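Long-range contacts in monooxygenase (Agrobacterium tumefaciens, PDB 2I7G), which probably acts as a flavin-dependent monooxygenase of the luciferase-like family, built on a TIM barrel: residues Gly258-Thr263 against Phe330-Ala335; Asp59-Asp64 against Arg346-Tyr351. One frame throughout, in Å; residues are numbered along the deposited sequence.

From the N terminus the chain runs through strand 23-28 into helix 40-60, whose last turn and the loop after it form 59-64. This is the first half of contact 2, and 281 residues separate it from its partner. Most of the barrel lies in between. Strand 252-260 brings in 258-263, which meets 330-335 on strand 329-333 and closes contact 1 over 66 residues. Helix 341-363 follows and returns with 346-351 to close contact 2. The smaller loop thus sits wholly within the larger one. Contact 1 joins two strand ends, and contact 2 joins the turn that ends helix 40-60 to helix 341-363. A salt bridge, Asp262 OD1 to Arg346 NH2 at 2.7 Å, links them directly.

Contact 1 (Gly258-Thr263 against Phe330-Ala335); sequences GFIADT and FLLQMA
Met334, a selenomethionine modelled in two conformers, one of which is described, lies against the backbone of Gly258-Ile260. Its CB is 3.5 Å from Gly258 O and also meets the Phe259 ring at the edge, near the ring plane, 4.0 Å from CD1. CG passes the same Gly258 carbonyl and faces Phe259 CA. SE comes 3.8 Å from Ile260 N. It also makes an oblique Met-aromatic contact with the Phe259 ring. The chain bends at chi3 (-64°), and CE ends beside Ile348 of helix 341-363.

The backbone contributes a hydrogen bond from Gly258 N to Gln333 O, 3.1 Å long. The N-H points fairly well at the oxygen (157°), but the donor sits 39° out of the carbonyl plane. Gly258 O receives a CA-H...O contact from Met334, with CA 3.2 Å away. Leu332 uses its two branches separately. CD1 lies over Gly258, 3.6 Å from its N, while CD2 meets Ile260 CD1 at 3.7 Å. All the residues that touch here are buried. The two strands are parallel neighbours in a TIM barrel, but here their C-terminal ends splay to nearly a right angle, with a single hydrogen bond across the segments. This is the end of the barrel at which such enzymes usually carry their active site.

Contact 2 (Asp59-Asp64 against Arg346-Tyr351); sequences DQVGLD and RGIELY
Leu63 lays its CD2 methyl over the centre of the Tyr351 ring. CD2 is 3.9 Å from the ring centroid and only 4° off the ring normal, a CH-pi contact over the face. The fold is a TIM barrel, and the contact joins the turn after helix 40-60 to helix 341-363. The two parts meet over strand 23-28, whose Leu26 touches Leu63, Ile348 and Tyr351.

The other methyl of Leu63, CD1, lies on the same side of the ring plane but displaced past the rim, 3.7 Å from Tyr351 CD2. The two side chains cross at about a right angle. Tyr351 has CG anti to the backbone N (chi1 -169°), which carries the ring off the helix toward strand 23-28, with one face turned to Leu63. Its hydroxyl is hydrogen-bonded to Gly25 O, so the far end of the ring is tied to strand 23-28.

Ile348 stands one turn earlier on the helix. Its CG2 is 4.2 Å from Leu63 CD1 and 4.3 Å from Val61 CG2. Val61 CG2 also approaches the helix backbone, 3.9 Å from Ile348 O. No hydrogen bond spans the two segments. The contact is apolar and mostly buried, with Val61 and Glu349 at its more open side.

Helix 40-60 ends in a Schellman motif between Val61 and Leu63. Gly62 has positive phi (86°), and its N is bonded to Asp59 O at 3.1 Å. The turn then leads into strand 65-68. Arg360 of helix 341-363 holds the turn a second time: its NH2 is hydrogen-bonded to Gly62 O and forms a salt bridge with Asp64 OD2.

Contact 1 (Gly258-Thr263 against Phe330-Ala335)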
ATOM      1  N   GLY B 258      22.345 -15.610  -3.462  1.00 23.33           N
ATOM      2  CA  GLY B 258      22.666 -17.040  -3.484  1.00 23.88           C
ATOM      3  C   GLY B 258      21.491 -17.896  -3.898  1.00 24.86           C
ATOM      4  O   GLY B 258      20.487 -17.400  -4.440  1.00 24.33           O
ATOM      5  N   PHE B 259      21.632 -19.203  -3.695  1.00 23.25           N
ATOM      6  CA  PHE B 259      20.562 -20.098  -4.127  1.00 22.75           C
ATOM      7  C   PHE B 259      20.783 -21.468  -3.483  1.00 22.59           C
ATOM      8  O   PHE B 259      21.927 -21.881  -3.275  1.00 22.77           O
ATOM      9  CB  PHE B 259      20.562 -20.200  -5.660  1.00 22.69           C
ATOM     10  CG  PHE B 259      19.444 -21.041  -6.219  1.00 23.10           C
ATOM     11  CD1 PHE B 259      18.100 -20.770  -5.906  1.00 29.64           C
ATOM     12  CD2 PHE B 259      19.740 -22.112  -7.065  1.00 26.40           C
ATOM     13  CE1 PHE B 259      17.065 -21.576  -6.425  1.00 27.62           C
ATOM     14  CE2 PHE B 259      18.691 -22.927  -7.601  1.00 25.08           C
ATOM     15  CZ  PHE B 259      17.378 -22.665  -7.260  1.00 26.07           C
ATOM     16  N   ILE B 260      19.678 -22.126  -3.128  1.00 22.09           N
ATOM     17  CA  ILE B 260      19.751 -23.470  -2.521  1.00 22.00           C
ATOM     18  C   ILE B 260      19.032 -24.460  -3.444  1.00 22.29           C
ATOM     19  O   ILE B 260      17.932 -24.169  -3.946  1.00 22.08           O
ATOM     20  CB  ILE B 260      19.109 -23.462  -1.111  1.00 23.36           C
ATOM     21  CG1 ILE B 260      19.849 -22.476  -0.173  1.00 23.42           C
ATOM     22  CG2 ILE B 260      19.065 -24.876  -0.534  1.00 23.18           C
ATOM     23  CD1 ILE B 260      18.998 -21.929   0.955  1.00 24.51           C
ATOM     24  N   ALA B 261      19.637 -25.626  -3.679  1.00 21.25           N
ATOM     25  CA  ALA B 261      18.972 -26.654  -4.476  1.00 22.25           C
ATOM     26  C   ALA B 261      19.360 -28.010  -3.913  1.00 21.47           C
ATOM     27  O   ALA B 261      20.090 -28.091  -2.916  1.00 21.82           O
ATOM     28  CB  ALA B 261      19.358 -26.561  -6.002  1.00 21.90           C
ATOM     29  N   ASP B 262      18.861 -29.065  -4.539  1.00 20.58           N
ATOM     30  CA  ASP B 262      19.019 -30.393  -3.966  1.00 20.47           C
ATOM     31  C   ASP B 262      20.474 -30.856  -4.009  1.00 21.33           C
ATOM     32  O   ASP B 262      20.864 -31.732  -3.214  1.00 22.06           O
ATOM     33  CB  ASP B 262      18.113 -31.375  -4.686  1.00 20.91           C
ATOM     34  CG  ASP B 262      16.655 -31.232  -4.222  1.00 24.74           C
ATOM     35  OD1 ASP B 262      16.337 -31.787  -3.136  1.00 28.83           O
ATOM     36  OD2 ASP B 262      15.845 -30.541  -4.898  1.00 24.90           O
ATOM     37  N   THR B 263      21.234 -30.333  -4.979  1.00 20.53           N
ATOM     38  CA  THR B 263      22.675 -30.616  -5.052  1.00 20.53           C
ATOM     39  C   THR B 263      23.393 -29.306  -5.361  1.00 20.30           C
ATOM     40  O   THR B 263      22.780 -28.328  -5.858  1.00 20.32           O
ATOM     41  CB  THR B 263      23.081 -31.632  -6.142  1.00 21.13           C
ATOM     42  OG1 THR B 263      22.931 -31.035  -7.438  1.00 22.40           O
ATOM     43  CG2 THR B 263      22.244 -32.971  -6.076  1.00 19.46           C
ATOM     44  N   PHE B 330      20.266 -12.928   8.833  1.00 20.89           N
ATOM     45  CA  PHE B 330      20.844 -13.343   7.546  1.00 20.58           C
ATOM     46  C   PHE B 330      19.724 -13.309   6.530  1.00 21.24           C
ATOM     47  O   PHE B 330      18.727 -14.028   6.703  1.00 21.75           O
ATOM     48  CB  PHE B 330      21.446 -14.764   7.642  1.00 20.32           C
ATOM     49  CG  PHE B 330      21.905 -15.322   6.337  1.00 22.66           C
ATOM     50  CD1 PHE B 330      23.198 -15.036   5.865  1.00 23.10           C
ATOM     51  CD2 PHE B 330      21.054 -16.130   5.554  1.00 19.96           C
ATOM     52  CE1 PHE B 330      23.646 -15.520   4.634  1.00 21.23           C
ATOM     53  CE2 PHE B 330      21.518 -16.678   4.331  1.00 20.77           C
ATOM     54  CZ  PHE B 330      22.808 -16.348   3.862  1.00 22.32           C
ATOM     55  N   LEU B 331      19.864 -12.511   5.463  1.00 20.90           N
ATOM     56  CA  LEU B 331      18.850 -12.399   4.427  1.00 21.55           C
ATOM     57  C   LEU B 331      19.412 -12.820   3.064  1.00 21.94           C
ATOM     58  O   LEU B 331      20.443 -12.312   2.625  1.00 22.63           O
ATOM     59  CB  LEU B 331      18.329 -10.953   4.307  1.00 22.54           C
ATOM     60  CG  LEU B 331      17.515 -10.345   5.445  1.00 25.08           C
ATOM     61  CD1 LEU B 331      16.879  -9.019   4.889  1.00 27.33           C
ATOM     62  CD2 LEU B 331      16.430 -11.334   5.979  1.00 25.72           C
ATOM     63  N   LEU B 332      18.707 -13.731   2.403  1.00 22.62           N
ATOM     64  CA  LEU B 332      19.212 -14.330   1.166  1.00 22.15           C
ATOM     65  C   LEU B 332      18.329 -13.894  -0.005  1.00 22.60           C
ATOM     66  O   LEU B 332      17.089 -14.049   0.082  1.00 22.81           O
ATOM     67  CB  LEU B 332      19.130 -15.856   1.352  1.00 22.84           C
ATOM     68  CG  LEU B 332      19.615 -16.670   0.159  1.00 23.36           C
ATOM     69  CD1 LEU B 332      21.101 -16.380  -0.187  1.00 23.64           C
ATOM     70  CD2 LEU B 332      19.329 -18.244   0.366  1.00 22.76           C
ATOM     71  N   GLN B 333      18.936 -13.422  -1.095  1.00 22.31           N
ATOM     72  CA  GLN B 333      18.188 -13.074  -2.317  1.00 23.73           C
ATOM     73  C   GLN B 333      18.490 -14.144  -3.373  1.00 24.65           C
ATOM     74  O   GLN B 333      19.619 -14.219  -3.885  1.00 23.38           O
ATOM     75  CB  GLN B 333      18.555 -11.668  -2.813  1.00 24.26           C
ATOM     76  CG  GLN B 333      17.860 -11.318  -4.135  1.00 24.44           C
ATOM     77  CD  GLN B 333      18.100  -9.874  -4.582  1.00 28.49           C
ATOM     78  OE1 GLN B 333      17.900  -8.921  -3.819  1.00 41.41           O
ATOM     79  NE2 GLN B 333      18.442  -9.712  -5.805  1.00 27.84           N
HETATM   80  N   MSE B 334      17.498 -14.995  -3.637  0.50 23.65           N
HETATM   81  CA  MSE B 334      17.593 -16.069  -4.647  0.50 23.97           C
HETATM   82  C   MSE B 334      16.808 -15.696  -5.905  0.50 24.92           C
HETATM   83  O   MSE B 334      17.258 -15.916  -7.045  0.50 24.69           O
HETATM   84  CB  MSE B 334      17.005 -17.382  -4.093  0.50 24.00           C
HETATM   85  CG  MSE B 334      17.575 -17.839  -2.765  0.50 22.80           C
HETATM   86 SE   MSE B 334      16.930 -19.630  -2.219  0.35 24.16          SE
HETATM   87  CE  MSE B 334      15.060 -19.235  -2.017  0.50 26.61           C
ATOM     88  N   ALA B 335      15.602 -15.158  -5.698  1.00 25.33           N
ATOM     89  CA  ALA B 335      14.669 -14.923  -6.826  1.00 26.03           C
ATOM     90  C   ALA B 335      15.182 -13.678  -7.564  1.00 27.73           C
ATOM     91  O   ALA B 335      14.876 -12.525  -7.172  1.00 28.43           O
ATOM     92  CB  ALA B 335      13.252 -14.725  -6.309  1.00 26.89           C
TER

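Contact 2 (Asp59-Asp64 against Arg346-Tyr351)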
ATOM      1  N   ASP B  59       6.649 -18.373   4.983  1.00 20.45           N
ATOM      2  CA  ASP B  59       5.921 -18.357   6.259  1.00 21.79           C
ATOM      3  C   ASP B  59       5.672 -19.783   6.775  1.00 22.19           C
ATOM      4  O   ASP B  59       5.939 -20.116   7.951  1.00 21.96           O
ATOM      5  CB  ASP B  59       4.586 -17.609   6.031  1.00 20.99           C
ATOM      6  CG  ASP B  59       3.780 -17.455   7.308  1.00 24.19           C
ATOM      7  OD1 ASP B  59       4.366 -16.915   8.285  1.00 24.12           O
ATOM      8  OD2 ASP B  59       2.583 -17.851   7.321  1.00 24.05           O
ATOM      9  N   GLN B  60       5.117 -20.607   5.900  1.00 21.74           N
ATOM     10  CA  GLN B  60       4.748 -21.998   6.219  1.00 23.16           C
ATOM     11  C   GLN B  60       5.935 -22.852   6.670  1.00 22.63           C
ATOM     12  O   GLN B  60       5.791 -23.669   7.607  1.00 23.49           O
ATOM     13  CB  GLN B  60       4.030 -22.662   5.036  1.00 22.86           C
ATOM     14  CG  GLN B  60       2.602 -22.118   4.812  1.00 24.66           C
ATOM     15  CD  GLN B  60       2.063 -22.355   3.376  1.00 26.92           C
ATOM     16  OE1 GLN B  60       2.754 -22.918   2.509  1.00 31.54           O
ATOM     17  NE2 GLN B  60       0.829 -21.905   3.125  1.00 30.61           N
ATOM     18  N   VAL B  61       7.098 -22.637   6.063  1.00 22.40           N
ATOM     19  CA  VAL B  61       8.257 -23.447   6.418  1.00 23.56           C
ATOM     20  C   VAL B  61       9.069 -22.827   7.542  1.00 24.69           C
ATOM     21  O   VAL B  61      10.135 -23.331   7.877  1.00 26.12           O
ATOM     22  CB  VAL B  61       9.164 -23.735   5.223  1.00 23.77           C
ATOM     23  CG1 VAL B  61       8.374 -24.506   4.139  1.00 25.69           C
ATOM     24  CG2 VAL B  61       9.814 -22.414   4.656  1.00 21.46           C
ATOM     25  N   GLY B  62       8.580 -21.731   8.105  1.00 23.85           N
ATOM     26  CA  GLY B  62       9.159 -21.183   9.328  1.00 23.86           C
ATOM     27  C   GLY B  62      10.345 -20.238   9.172  1.00 23.20           C
ATOM     28  O   GLY B  62      11.092 -20.028  10.140  1.00 23.20           O
ATOM     29  N   LEU B  63      10.513 -19.648   7.990  1.00 22.58           N
ATOM     30  CA  LEU B  63      11.513 -18.589   7.810  1.00 21.77           C
ATOM     31  C   LEU B  63      11.050 -17.309   8.541  1.00 22.86           C
ATOM     32  O   LEU B  63       9.834 -17.073   8.737  1.00 21.72           O
ATOM     33  CB  LEU B  63      11.789 -18.332   6.336  1.00 22.42           C
ATOM     34  CG  LEU B  63      12.548 -19.542   5.738  1.00 21.94           C
ATOM     35  CD1 LEU B  63      12.510 -19.339   4.192  1.00 22.74           C
ATOM     36  CD2 LEU B  63      13.991 -19.675   6.320  1.00 24.78           C
ATOM     37  N   ASP B  64      12.027 -16.521   8.978  1.00 22.86           N
ATOM     38  CA  ASP B  64      11.781 -15.457   9.966  1.00 22.75           C
ATOM     39  C   ASP B  64      11.400 -14.127   9.376  1.00 22.07           C
ATOM     40  O   ASP B  64      10.688 -13.357  10.015  1.00 22.04           O
ATOM     41  CB  ASP B  64      13.013 -15.284  10.855  1.00 23.88           C
ATOM     42  CG  ASP B  64      13.315 -16.553  11.648  1.00 28.02           C
ATOM     43  OD1 ASP B  64      12.420 -16.994  12.415  1.00 25.56           O
ATOM     44  OD2 ASP B  64      14.411 -17.120  11.466  1.00 26.39           O
ATOM     45  N   ARG B 346      11.279 -24.598  -4.673  1.00 21.26           N
ATOM     46  CA  ARG B 346      12.063 -25.716  -4.118  1.00 21.37           C
ATOM     47  C   ARG B 346      13.149 -25.151  -3.189  1.00 21.07           C
ATOM     48  O   ARG B 346      13.372 -25.700  -2.105  1.00 22.89           O
ATOM     49  CB  ARG B 346      12.686 -26.559  -5.231  1.00 21.37           C
ATOM     50  CG  ARG B 346      13.512 -27.751  -4.722  1.00 21.28           C
ATOM     51  CD  ARG B 346      12.708 -28.665  -3.767  1.00 22.79           C
ATOM     52  NE  ARG B 346      13.479 -29.835  -3.327  1.00 24.53           N
ATOM     53  CZ  ARG B 346      13.135 -30.615  -2.299  1.00 26.77           C
ATOM     54  NH1 ARG B 346      12.035 -30.339  -1.580  1.00 27.12           N
ATOM     55  NH2 ARG B 346      13.892 -31.661  -1.969  1.00 23.98           N
ATOM     56  N   GLY B 347      13.796 -24.060  -3.611  1.00 20.28           N
ATOM     57  CA  GLY B 347      14.870 -23.429  -2.813  1.00 21.49           C
ATOM     58  C   GLY B 347      14.329 -22.936  -1.479  1.00 20.95           C
ATOM     59  O   GLY B 347      14.965 -23.101  -0.425  1.00 23.08           O
ATOM     60  N   ILE B 348      13.129 -22.360  -1.507  1.00 21.25           N
ATOM     61  CA  ILE B 348      12.520 -21.846  -0.275  1.00 22.15           C
ATOM     62  C   ILE B 348      12.192 -23.006   0.677  1.00 21.77           C
ATOM     63  O   ILE B 348      12.472 -22.953   1.909  1.00 21.92           O
ATOM     64  CB  ILE B 348      11.261 -21.025  -0.570  1.00 22.34           C
ATOM     65  CG1 ILE B 348      11.650 -19.656  -1.186  1.00 23.52           C
ATOM     66  CG2 ILE B 348      10.491 -20.732   0.731  1.00 22.03           C
ATOM     67  CD1 ILE B 348      10.445 -18.921  -1.818  1.00 22.40           C
ATOM     68  N   GLU B 349      11.594 -24.059   0.124  0.50 22.72           N
ATOM     69  CA  GLU B 349      11.331 -25.270   0.900  0.50 22.64           C
ATOM     70  C   GLU B 349      12.604 -25.810   1.555  0.50 22.37           C
ATOM     71  O   GLU B 349      12.623 -26.055   2.761  0.50 21.69           O
ATOM     72  CB  GLU B 349      10.664 -26.353   0.041  0.50 23.79           C
ATOM     73  CG  GLU B 349      10.563 -27.690   0.775  0.50 26.76           C
ATOM     74  CD  GLU B 349       9.163 -28.309   0.765  0.50 32.57           C
ATOM     75  OE1 GLU B 349       8.173 -27.604   1.087  0.50 34.57           O
ATOM     76  OE2 GLU B 349       9.063 -29.523   0.483  0.50 33.51           O
ATOM     77  N   LEU B 350      13.664 -25.977   0.766  1.00 21.69           N
ATOM     78  CA  LEU B 350      14.952 -26.471   1.311  1.00 22.57           C
ATOM     79  C   LEU B 350      15.549 -25.523   2.346  1.00 22.16           C
ATOM     80  O   LEU B 350      16.111 -25.960   3.367  1.00 22.58           O
ATOM     81  CB  LEU B 350      15.945 -26.744   0.183  1.00 23.06           C
ATOM     82  CG  LEU B 350      15.583 -27.940  -0.706  1.00 23.02           C
ATOM     83  CD1 LEU B 350      16.538 -27.917  -1.890  1.00 23.10           C
ATOM     84  CD2 LEU B 350      15.632 -29.304   0.054  1.00 22.96           C
ATOM     85  N   TYR B 351      15.432 -24.221   2.082  1.00 21.94           N
ATOM     86  CA  TYR B 351      15.894 -23.193   3.025  1.00 22.45           C
ATOM     87  C   TYR B 351      15.204 -23.359   4.407  1.00 22.68           C
ATOM     88  O   TYR B 351      15.884 -23.464   5.448  1.00 24.08           O
ATOM     89  CB  TYR B 351      15.647 -21.811   2.394  1.00 23.62           C
ATOM     90  CG  TYR B 351      16.286 -20.625   3.083  1.00 22.68           C
ATOM     91  CD1 TYR B 351      17.293 -20.781   4.057  1.00 23.45           C
ATOM     92  CD2 TYR B 351      15.869 -19.324   2.749  1.00 23.70           C
ATOM     93  CE1 TYR B 351      17.876 -19.641   4.684  1.00 22.35           C
ATOM     94  CE2 TYR B 351      16.464 -18.186   3.349  1.00 21.93           C
ATOM     95  CZ  TYR B 351      17.448 -18.356   4.309  1.00 23.00           C
ATOM     96  OH  TYR B 351      18.024 -17.245   4.884  1.00 22.89           O
TER